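Protein URE2 (Lodderomyces elongisporus NRRL YB-4239, PDB 4EXJ) is of unknown function but, as a Ure2-like member of the glutathione S-transferase superfamily, probably binds glutathione and may catalyse a glutathione-dependent reaction. Local coordinates at residues B[21-26]-B[203-208]; B[55-60]-B[73-78]; B[141-146]-B[184-189]. One frame throughout, in Å; residues are numbered along the deposited sequence.

Contact 1: B[21-26]-B[203-208]; sequences GKLLNA and IAFENV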
loop_
_atom_site.group_PDB
_atom_site.type_symbol
_atom_site.label_atom_id
_atom_site.label_comp_id
_atom_site.label_asym_id
_atom_site.label_seq_id
_atom_site.Cartn_x
_atom_site.Cartn_y
_atom_site.Cartn_z
ATOM N N GLY B 21 -10.297 6.603 -15.731
ATOM C CA GLY B 21 -11.661 6.530 -16.283
ATOM C C GLY B 21 -11.841 7.448 -17.483
ATOM O O GLY B 21 -12.432 7.063 -18.494
ATOM N N LYS B 22 -11.342 8.671 -17.366
ATOM C CA LYS B 22 -11.434 9.627 -18.476
ATOM C C LYS B 22 -10.583 9.247 -19.686
ATOM O O LYS B 22 -11.033 9.387 -20.823
ATOM C CB LYS B 22 -11.101 11.030 -17.997
ATOM C CG LYS B 22 -12.102 11.533 -16.974
ATOM C CD LYS B 22 -12.148 13.050 -16.927
ATOM C CE LYS B 22 -13.536 13.531 -16.520
ATOM N NZ LYS B 22 -13.760 14.936 -16.956
ATOM N N LEU B 23 -9.369 8.747 -19.458
ATOM C CA LEU B 23 -8.523 8.293 -20.575
ATOM C C LEU B 23 -9.188 7.182 -21.372
ATOM O O LEU B 23 -8.974 7.065 -22.581
ATOM C CB LEU B 23 -7.150 7.812 -20.089
ATOM C CG LEU B 23 -6.198 8.886 -19.551
ATOM C CD1 LEU B 23 -4.904 8.218 -19.089
ATOM C CD2 LEU B 23 -5.904 9.935 -20.610
ATOM N N LEU B 24 -9.984 6.370 -20.690
ATOM C CA LEU B 24 -10.664 5.235 -21.310
ATOM C C LEU B 24 -12.024 5.599 -21.874
ATOM O O LEU B 24 -12.668 4.772 -22.525
ATOM C CB LEU B 24 -10.890 4.133 -20.267
ATOM C CG LEU B 24 -9.669 3.312 -19.868
ATOM C CD1 LEU B 24 -9.950 2.430 -18.633
ATOM C CD2 LEU B 24 -9.186 2.482 -21.065
ATOM N N ASN B 25 -12.474 6.815 -21.596
ATOM C CA ASN B 25 -13.877 7.169 -21.806
ATOM C C ASN B 25 -14.804 6.097 -21.275
ATOM O O ASN B 25 -15.739 5.680 -21.957
ATOM C CB ASN B 25 -14.160 7.439 -23.279
ATOM C CG ASN B 25 -13.728 8.829 -23.697
ATOM O OD1 ASN B 25 -14.333 9.823 -23.295
ATOM N ND2 ASN B 25 -12.668 8.907 -24.494
ATOM N N ALA B 26 -14.530 5.648 -20.052
ATOM C CA ALA B 26 -15.310 4.595 -19.421
ATOM C C ALA B 26 -16.659 5.123 -18.997
ATOM O O ALA B 26 -16.804 6.306 -18.663
ATOM C CB ALA B 26 -14.566 4.016 -18.214
ATOM N N ILE B 203 2.874 13.917 -17.545
ATOM C CA ILE B 203 1.894 14.976 -17.434
ATOM C C ILE B 203 1.446 15.448 -18.829
ATOM O O ILE B 203 0.311 15.905 -19.002
ATOM C CB ILE B 203 2.436 16.156 -16.582
ATOM C CG1 ILE B 203 1.286 17.033 -16.086
ATOM C CG2 ILE B 203 3.486 16.970 -17.327
ATOM C CD1 ILE B 203 0.483 16.382 -14.978
ATOM N N ALA B 204 2.335 15.280 -19.808
ATOM C CA ALA B 204 2.071 15.661 -21.195
ATOM C C ALA B 204 1.274 14.613 -21.993
ATOM O O ALA B 204 0.896 14.851 -23.148
ATOM C CB ALA B 204 3.398 15.955 -21.906
ATOM N N PHE B 205 1.032 13.449 -21.392
ATOM C CA PHE B 205 0.317 12.370 -22.078
ATOM C C PHE B 205 -1.135 12.739 -22.338
ATOM O O PHE B 205 -1.879 13.091 -21.405
ATOM C CB PHE B 205 0.387 11.076 -21.255
ATOM C CG PHE B 205 -0.199 9.887 -21.950
ATOM C CD1 PHE B 205 0.533 9.189 -22.896
ATOM C CD2 PHE B 205 -1.477 9.465 -21.657
ATOM C CE1 PHE B 205 -0.005 8.089 -23.545
ATOM C CE2 PHE B 205 -2.032 8.367 -22.310
ATOM C CZ PHE B 205 -1.293 7.676 -23.250
ATOM N N GLU B 206 -1.548 12.671 -23.609
ATOM C CA GLU B 206 -2.942 12.957 -23.985
ATOM C C GLU B 206 -3.528 14.129 -23.204
ATOM O O GLU B 206 -2.941 15.210 -23.189
ATOM C CB GLU B 206 -3.813 11.704 -23.895
ATOM C CG GLU B 206 -3.314 10.599 -24.848
ATOM C CD GLU B 206 -4.154 9.337 -24.830
ATOM O OE1 GLU B 206 -5.218 9.311 -24.178
ATOM O OE2 GLU B 206 -3.752 8.358 -25.498
ATOM N N ASN B 207 -4.679 13.930 -22.563
ATOM C CA ASN B 207 -5.317 15.035 -21.845
ATOM C C ASN B 207 -5.191 14.943 -20.319
ATOM O O ASN B 207 -6.011 15.503 -19.597
ATOM C CB ASN B 207 -6.788 15.193 -22.251
ATOM C CG ASN B 207 -7.602 13.954 -21.995
ATOM O OD1 ASN B 207 -7.072 12.846 -21.932
ATOM N ND2 ASN B 207 -8.907 14.137 -21.828
ATOM N N VAL B 208 -4.151 14.252 -19.858
ATOM C CA VAL B 208 -3.886 14.089 -18.420
ATOM C C VAL B 208 -3.823 15.435 -17.714
ATOM O O VAL B 208 -4.476 15.622 -16.696
ATOM C CB VAL B 208 -2.599 13.277 -18.170
ATOM C CG1 VAL B 208 -2.157 13.380 -16.695
ATOM C CG2 VAL B 208 -2.833 11.807 -18.558
HETATM O O HOH W 1 -11.213 12.192 -22.012
HETATM O O HOH W 2 -6.823 7.187 -24.295
#

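Contact 2: B[55-60]-B[73-78]; sequences PTLVDD and LYIADT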
loop_
_atom_site.group_PDB
_atom_site.type_symbol
_atom_site.label_atom_id
_atom_site.label_comp_id
_atom_site.label_asym_id
_atom_site.label_seq_id
_atom_site.Cartn_x
_atom_site.Cartn_y
_atom_site.Cartn_z
ATOM N N PRO B 55 -10.954 7.659 -2.911
ATOM C CA PRO B 55 -12.218 7.563 -3.610
ATOM C C PRO B 55 -12.920 6.243 -3.391
ATOM O O PRO B 55 -12.364 5.366 -2.856
ATOM C CB PRO B 55 -11.786 7.618 -5.052
ATOM C CG PRO B 55 -10.458 6.996 -5.064
ATOM C CD PRO B 55 -9.847 7.193 -3.748
ATOM N N THR B 56 -14.157 6.159 -3.843
ATOM C CA THR B 56 -14.889 4.898 -3.887
ATOM C C THR B 56 -15.531 4.777 -5.254
ATOM O O THR B 56 -16.210 5.695 -5.706
ATOM C CB THR B 56 -16.026 4.881 -2.856
ATOM O OG1 THR B 56 -15.494 5.083 -1.560
ATOM C CG2 THR B 56 -16.734 3.519 -2.882
ATOM N N LEU B 57 -15.350 3.638 -5.908
ATOM C CA LEU B 57 -16.096 3.337 -7.109
ATOM C C LEU B 57 -17.235 2.387 -6.772
ATOM O O LEU B 57 -16.986 1.294 -6.283
ATOM C CB LEU B 57 -15.187 2.649 -8.113
ATOM C CG LEU B 57 -15.844 2.314 -9.441
ATOM C CD1 LEU B 57 -16.262 3.587 -10.184
ATOM C CD2 LEU B 57 -14.869 1.505 -10.274
ATOM N N VAL B 58 -18.475 2.788 -7.037
ATOM C CA VAL B 58 -19.583 1.846 -6.905
ATOM C C VAL B 58 -19.791 1.230 -8.291
ATOM O O VAL B 58 -20.004 1.949 -9.259
ATOM C CB VAL B 58 -20.864 2.534 -6.402
ATOM C CG1 VAL B 58 -22.024 1.531 -6.371
ATOM C CG2 VAL B 58 -20.637 3.136 -5.017
ATOM N N ASP B 59 -19.681 -0.088 -8.406
ATOM C CA ASP B 59 -19.643 -0.699 -9.736
ATOM C C ASP B 59 -21.041 -0.823 -10.327
ATOM O O ASP B 59 -22.031 -0.452 -9.686
ATOM C CB ASP B 59 -18.924 -2.057 -9.725
ATOM C CG ASP B 59 -19.759 -3.160 -9.101
ATOM O OD1 ASP B 59 -20.913 -2.885 -8.712
ATOM O OD2 ASP B 59 -19.250 -4.298 -8.985
ATOM N N ASP B 60 -21.109 -1.334 -11.552
ATOM C CA ASP B 60 -22.374 -1.385 -12.278
ATOM C C ASP B 60 -23.359 -2.409 -11.714
ATOM O O ASP B 60 -24.412 -2.643 -12.303
ATOM C CB ASP B 60 -22.139 -1.614 -13.778
ATOM C CG ASP B 60 -21.540 -2.978 -14.084
ATOM O OD1 ASP B 60 -21.321 -3.775 -13.147
ATOM O OD2 ASP B 60 -21.281 -3.248 -15.277
ATOM N N LEU B 73 -6.680 -0.771 -10.665
ATOM C CA LEU B 73 -6.646 -2.157 -11.168
ATOM C C LEU B 73 -8.027 -2.629 -11.617
ATOM O O LEU B 73 -8.169 -3.279 -12.667
ATOM C CB LEU B 73 -6.067 -3.104 -10.117
ATOM C CG LEU B 73 -4.552 -2.955 -9.960
ATOM C CD1 LEU B 73 -4.031 -3.465 -8.611
ATOM C CD2 LEU B 73 -3.879 -3.704 -11.137
ATOM N N TYR B 74 -9.034 -2.298 -10.829
ATOM C CA TYR B 74 -10.404 -2.691 -11.140
ATOM C C TYR B 74 -10.886 -2.054 -12.431
ATOM O O TYR B 74 -11.469 -2.726 -13.275
ATOM C CB TYR B 74 -11.349 -2.318 -10.006
ATOM C CG TYR B 74 -12.779 -2.612 -10.378
ATOM C CD1 TYR B 74 -13.326 -3.865 -10.126
ATOM C CD2 TYR B 74 -13.554 -1.654 -11.027
ATOM C CE1 TYR B 74 -14.645 -4.154 -10.490
ATOM C CE2 TYR B 74 -14.865 -1.928 -11.390
ATOM C CZ TYR B 74 -15.400 -3.178 -11.117
ATOM O OH TYR B 74 -16.703 -3.447 -11.493
ATOM N N ILE B 75 -10.642 -0.752 -12.592
ATOM C CA ILE B 75 -11.074 -0.042 -13.791
ATOM C C ILE B 75 -10.367 -0.567 -15.028
ATOM O O ILE B 75 -10.997 -0.791 -16.057
ATOM C CB ILE B 75 -10.886 1.481 -13.659
ATOM C CG1 ILE B 75 -11.895 2.033 -12.644
ATOM C CG2 ILE B 75 -11.029 2.146 -15.032
ATOM C CD1 ILE B 75 -11.604 3.460 -12.145
ATOM N N ALA B 76 -9.067 -0.810 -14.917
ATOM C CA ALA B 76 -8.335 -1.395 -16.028
ATOM C C ALA B 76 -8.904 -2.766 -16.401
ATOM O O ALA B 76 -9.182 -3.028 -17.569
ATOM C CB ALA B 76 -6.855 -1.480 -15.721
ATOM N N ASP B 77 -9.081 -3.631 -15.414
ATOM C CA ASP B 77 -9.556 -4.983 -15.700
ATOM C C ASP B 77 -10.936 -4.927 -16.338
ATOM O O ASP B 77 -11.238 -5.675 -17.273
ATOM C CB ASP B 77 -9.634 -5.819 -14.424
ATOM C CG ASP B 77 -9.981 -7.266 -14.700
ATOM O OD1 ASP B 77 -9.102 -7.996 -15.198
ATOM O OD2 ASP B 77 -11.124 -7.672 -14.413
ATOM N N THR B 78 -11.766 -4.026 -15.829
ATOM C CA THR B 78 -13.165 -3.992 -16.212
ATOM C C THR B 78 -13.401 -3.272 -17.544
ATOM O O THR B 78 -14.176 -3.757 -18.365
ATOM C CB THR B 78 -14.005 -3.377 -15.078
ATOM O OG1 THR B 78 -13.787 -4.125 -13.876
ATOM C CG2 THR B 78 -15.490 -3.367 -15.421
HETATM O O HOH W 3 -17.835 -5.442 -10.742
HETATM O O HOH W 4 -18.391 -1.512 -13.083
#

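Contact 3: B[141-146]-B[184-189]; sequences KVFAFM and IWIDLK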
loop_
_atom_site.group_PDB
_atom_site.type_symbol
_atom_site.label_atom_id
_atom_site.label_comp_id
_atom_site.label_asym_id
_atom_site.label_seq_id
_atom_site.Cartn_x
_atom_site.Cartn_y
_atom_site.Cartn_z
ATOM N N LYS B 141 13.904 9.289 0.022
ATOM C CA LYS B 141 13.962 7.853 -0.269
ATOM C C LYS B 141 13.155 7.478 -1.494
ATOM O O LYS B 141 13.610 6.679 -2.322
ATOM C CB LYS B 141 13.426 7.028 0.905
ATOM C CG LYS B 141 14.427 6.841 2.036
ATOM C CD LYS B 141 13.795 6.135 3.233
ATOM C CE LYS B 141 14.718 6.191 4.454
ATOM N NZ LYS B 141 14.026 5.803 5.720
ATOM N N VAL B 142 11.925 7.993 -1.578
ATOM C CA VAL B 142 11.071 7.642 -2.702
ATOM C C VAL B 142 11.661 8.141 -4.027
ATOM O O VAL B 142 11.615 7.440 -5.026
ATOM C CB VAL B 142 9.567 8.070 -2.469
ATOM C CG1 VAL B 142 9.314 9.505 -2.816
ATOM C CG2 VAL B 142 8.612 7.167 -3.256
ATOM N N PHE B 143 12.241 9.347 -4.029
ATOM C CA PHE B 143 12.796 9.878 -5.258
ATOM C C PHE B 143 14.062 9.132 -5.674
ATOM O O PHE B 143 14.246 8.893 -6.863
ATOM C CB PHE B 143 13.036 11.400 -5.165
ATOM C CG PHE B 143 11.753 12.195 -5.109
ATOM C CD1 PHE B 143 10.708 11.885 -5.960
ATOM C CD2 PHE B 143 11.587 13.217 -4.196
ATOM C CE1 PHE B 143 9.514 12.594 -5.915
ATOM C CE2 PHE B 143 10.380 13.919 -4.142
ATOM C CZ PHE B 143 9.363 13.602 -5.012
ATOM N N ALA B 144 14.876 8.723 -4.704
ATOM C CA ALA B 144 16.073 7.916 -5.024
ATOM C C ALA B 144 15.649 6.620 -5.712
ATOM O O ALA B 144 16.253 6.190 -6.694
ATOM C CB ALA B 144 16.895 7.623 -3.796
ATOM N N PHE B 145 14.591 6.010 -5.190
ATOM C CA PHE B 145 14.068 4.777 -5.750
ATOM C C PHE B 145 13.543 4.998 -7.163
ATOM O O PHE B 145 13.817 4.217 -8.074
ATOM C CB PHE B 145 12.933 4.253 -4.871
ATOM C CG PHE B 145 12.232 3.065 -5.448
ATOM C CD1 PHE B 145 12.786 1.804 -5.317
ATOM C CD2 PHE B 145 11.037 3.205 -6.125
ATOM C CE1 PHE B 145 12.141 0.698 -5.848
ATOM C CE2 PHE B 145 10.399 2.119 -6.673
ATOM C CZ PHE B 145 10.946 0.856 -6.522
ATOM N N MET B 146 12.763 6.068 -7.354
ATOM C CA MET B 146 12.160 6.323 -8.645
ATOM C C MET B 146 13.250 6.625 -9.671
ATOM O O MET B 146 13.157 6.215 -10.828
ATOM C CB MET B 146 11.148 7.474 -8.569
ATOM C CG MET B 146 9.920 7.112 -7.720
ATOM S SD MET B 146 8.909 8.581 -7.345
ATOM C CE MET B 146 8.200 8.979 -8.914
ATOM N N ILE B 184 8.978 21.481 3.127
ATOM C CA ILE B 184 9.323 20.116 2.707
ATOM C C ILE B 184 9.376 19.978 1.188
ATOM O O ILE B 184 9.284 18.891 0.650
ATOM C CB ILE B 184 8.387 19.078 3.336
ATOM C CG1 ILE B 184 6.932 19.457 3.073
ATOM C CG2 ILE B 184 8.668 18.987 4.859
ATOM C CD1 ILE B 184 5.922 18.439 3.591
ATOM N N TRP B 185 9.558 21.099 0.502
ATOM C CA TRP B 185 9.713 21.105 -0.944
ATOM C C TRP B 185 11.082 20.586 -1.351
ATOM O O TRP B 185 12.102 20.898 -0.722
ATOM C CB TRP B 185 9.524 22.534 -1.469
ATOM C CG TRP B 185 9.850 22.707 -2.901
ATOM C CD1 TRP B 185 10.846 23.501 -3.432
ATOM C CD2 TRP B 185 9.188 22.098 -4.018
ATOM N NE1 TRP B 185 10.839 23.399 -4.806
ATOM C CE2 TRP B 185 9.833 22.551 -5.188
ATOM C CE3 TRP B 185 8.109 21.208 -4.144
ATOM C CZ2 TRP B 185 9.441 22.143 -6.461
ATOM C CZ3 TRP B 185 7.728 20.804 -5.412
ATOM C CH2 TRP B 185 8.386 21.271 -6.548
ATOM N N ILE B 186 11.081 19.785 -2.415
ATOM C CA ILE B 186 12.305 19.354 -3.062
ATOM C C ILE B 186 12.143 19.641 -4.538
ATOM O O ILE B 186 11.166 19.229 -5.162
ATOM C CB ILE B 186 12.526 17.846 -2.902
ATOM C CG1 ILE B 186 12.767 17.474 -1.447
ATOM C CG2 ILE B 186 13.719 17.377 -3.782
ATOM C CD1 ILE B 186 12.677 15.989 -1.224
ATOM N N ASP B 187 13.114 20.336 -5.125
ATOM C CA ASP B 187 13.110 20.541 -6.559
ATOM C C ASP B 187 13.820 19.365 -7.229
ATOM O O ASP B 187 14.983 19.084 -6.905
ATOM C CB ASP B 187 13.828 21.855 -6.903
ATOM C CG ASP B 187 13.536 22.320 -8.314
ATOM O OD1 ASP B 187 13.773 21.546 -9.257
ATOM O OD2 ASP B 187 13.048 23.458 -8.482
ATOM N N LEU B 188 13.128 18.664 -8.136
ATOM C CA LEU B 188 13.690 17.445 -8.721
ATOM C C LEU B 188 14.679 17.746 -9.823
ATOM O O LEU B 188 15.519 16.914 -10.142
ATOM C CB LEU B 188 12.607 16.569 -9.333
ATOM C CG LEU B 188 11.509 16.062 -8.420
ATOM C CD1 LEU B 188 10.709 15.032 -9.232
ATOM C CD2 LEU B 188 12.095 15.425 -7.174
ATOM N N LYS B 189 14.544 18.912 -10.440
ATOM C CA LYS B 189 15.371 19.211 -11.618
ATOM C C LYS B 189 16.832 18.923 -11.359
ATOM O O LYS B 189 17.520 18.357 -12.204
ATOM C CB LYS B 189 15.215 20.670 -12.044
ATOM C CG LYS B 189 13.895 20.984 -12.712
ATOM C CD LYS B 189 13.879 22.439 -13.169
ATOM C CE LYS B 189 12.514 23.081 -12.966
ATOM N NZ LYS B 189 12.221 23.291 -11.519
#

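Contact 1: B[21-26]-B[203-208]
Leu23 carries CG opposite its carbonyl carbon (chi1 -70°), and a chi2 of 179° runs CD1 on in line and turns CD2 to the side, where it meets Asn207 OD1; Asn207 is rotated the other way, with CG lodged between backbone N and C (chi1 59°), which goes with OD1 lying at this methyl. This is the domain interface of the glutathione S-transferase fold, joining the C-terminal end of helix 15-23 in the thioredoxin-like domain to the turn between helices 193-203 and 208-213. A type II' beta turn from Phe205 to Val208, closed by Val208 N to Phe205 O, sets all four of its side chains against Leu23. Leu23 CD2 meets Asn207 OD1 at 3.4 Å and Glu206 OE1 at 3.7 Å, and rests on Val208 CG2 at 4.1 Å. Its other methyl, CD1, approaches the Phe205 ring at the edge, near the ring plane, 4.3 Å from CE2. Glu206 CG lies over one face of that ring, offset toward its rim, and the carboxylate continues to a salt bridge with Lys84. Asn25 ends the first helix in a Schellman motif, and two carbonyls there are bridged to the turn by water. One water donates to Leu23 O (2.8 Å) and to Glu206 OE1 (2.7 Å); the other donates to Lys22 O at 3.1 Å and accepts from Asn207 ND2 at 3.0 Å.

Contact 2: B[55-60]-B[73-78]
Tyr74 leans from helix 68-79 across Leu57 of strand 56-58 and Asp59 just after it, and its contacts change along its length. CB points toward the strand, and with CG trans to the backbone N (chi1 175°) the ring lies where its CD2/CE2 flank meets Leu57. Along this flank CD2 and CE2 both touch Leu57 CD2, at 3.5 and 3.6 Å; the methyl comes in obliquely, and the two side chains cross at about a right angle. That same Leu57 methyl also packs on Ile75 CG1 at 3.8 Å, so it is shared by successive helix residues. Farther out, CZ lies 4.0 Å from Asp59 CB, and the tip OH comes to 3.2 Å from this carbon. The hydroxyl is linked to Asp60 N through a water in the plane of the ring, 3.0 Å from Tyr74 OH and accepting from Asp60 N. Asp59 OD1 is turned to other work, accepting from Lys61 N and Thr63 N. Over one ring face, above the centre, sits Thr78 OG1, which donates to Tyr74 O (2.8 Å), and Trp97 of the second subunit meets the ring edge-to-face. Helix 68-79 thus packs by Tyr74 and Ile75 against strand 56-58, which follows cis-Pro55, as in the thioredoxin-like domain of glutathione S-transferases.

Contact 3: B[141-146]-B[184-189]
Phe143 and Leu188 mark the closest backbone approach, with CA atoms 8.4 Å apart, and the contacts across it are made by side chains. Segment 141-146 is regular helix, part of helix 129-149, with bonds from Phe145 N to Lys141 O and from Met146 N to Val142 O. Segment 184-189 runs in an irregular, partly extended course through Ile186 and then enters a short, weakly bonded helix at about Leu188. Phe143 and Leu188 both point their CB atoms across the contact, and their side chains meet at about a right angle. Phe143 has CG opposite its carbonyl carbon (chi1 -69°), which goes with presenting a ring face to Leu188 CD2. This methyl stands over the Phe143 ring, 3.6 Å from the centroid and only 7° off the ring normal, a well-centred CH-pi contact. Its nearly equal distances to the six ring carbons confirm this. The opposite ring face is backed by Val142 CG1, so the aromatic plane is clamped from both sides. Ile186 CD1 comes instead at the ring edge, near its plane, 4.2 Å from Phe143 CD2. Just before Leu188, Asp187 takes the N-cap position: its OD1 receives Lys189 N at 3.0 Å, with an N-H...O angle of 141°, and the carboxylate also forms a salt bridge with Lys189 NZ. Phe143 also touches Glu172 and Arg175 of helix 163-179 and Phe110 of helix 93-120, which sets this contact within the largely helical C-terminal domain characteristic of glutathione S-transferases.

From the N terminus, the chain leaves segment 21-26 at the end of helix 15-23, and the loop opened there is closed only at 203-208, by contact 1. Both other contacts fall within that span and follow one another in series: contact 2 closes a short loop in the thioredoxin-like domain through strand 64-66, and contact 3 closes a later one in the helical domain through helix 163-179. None of the three loops crosses another. Contact 1 ties the two domains together and touches contact 2 directly, where Leu24 CD1 lies 3.8 Å from Ile75 CG2. Contact 3 is remote, its centre about 30 Å from that of contact 2, across the middle of the chain.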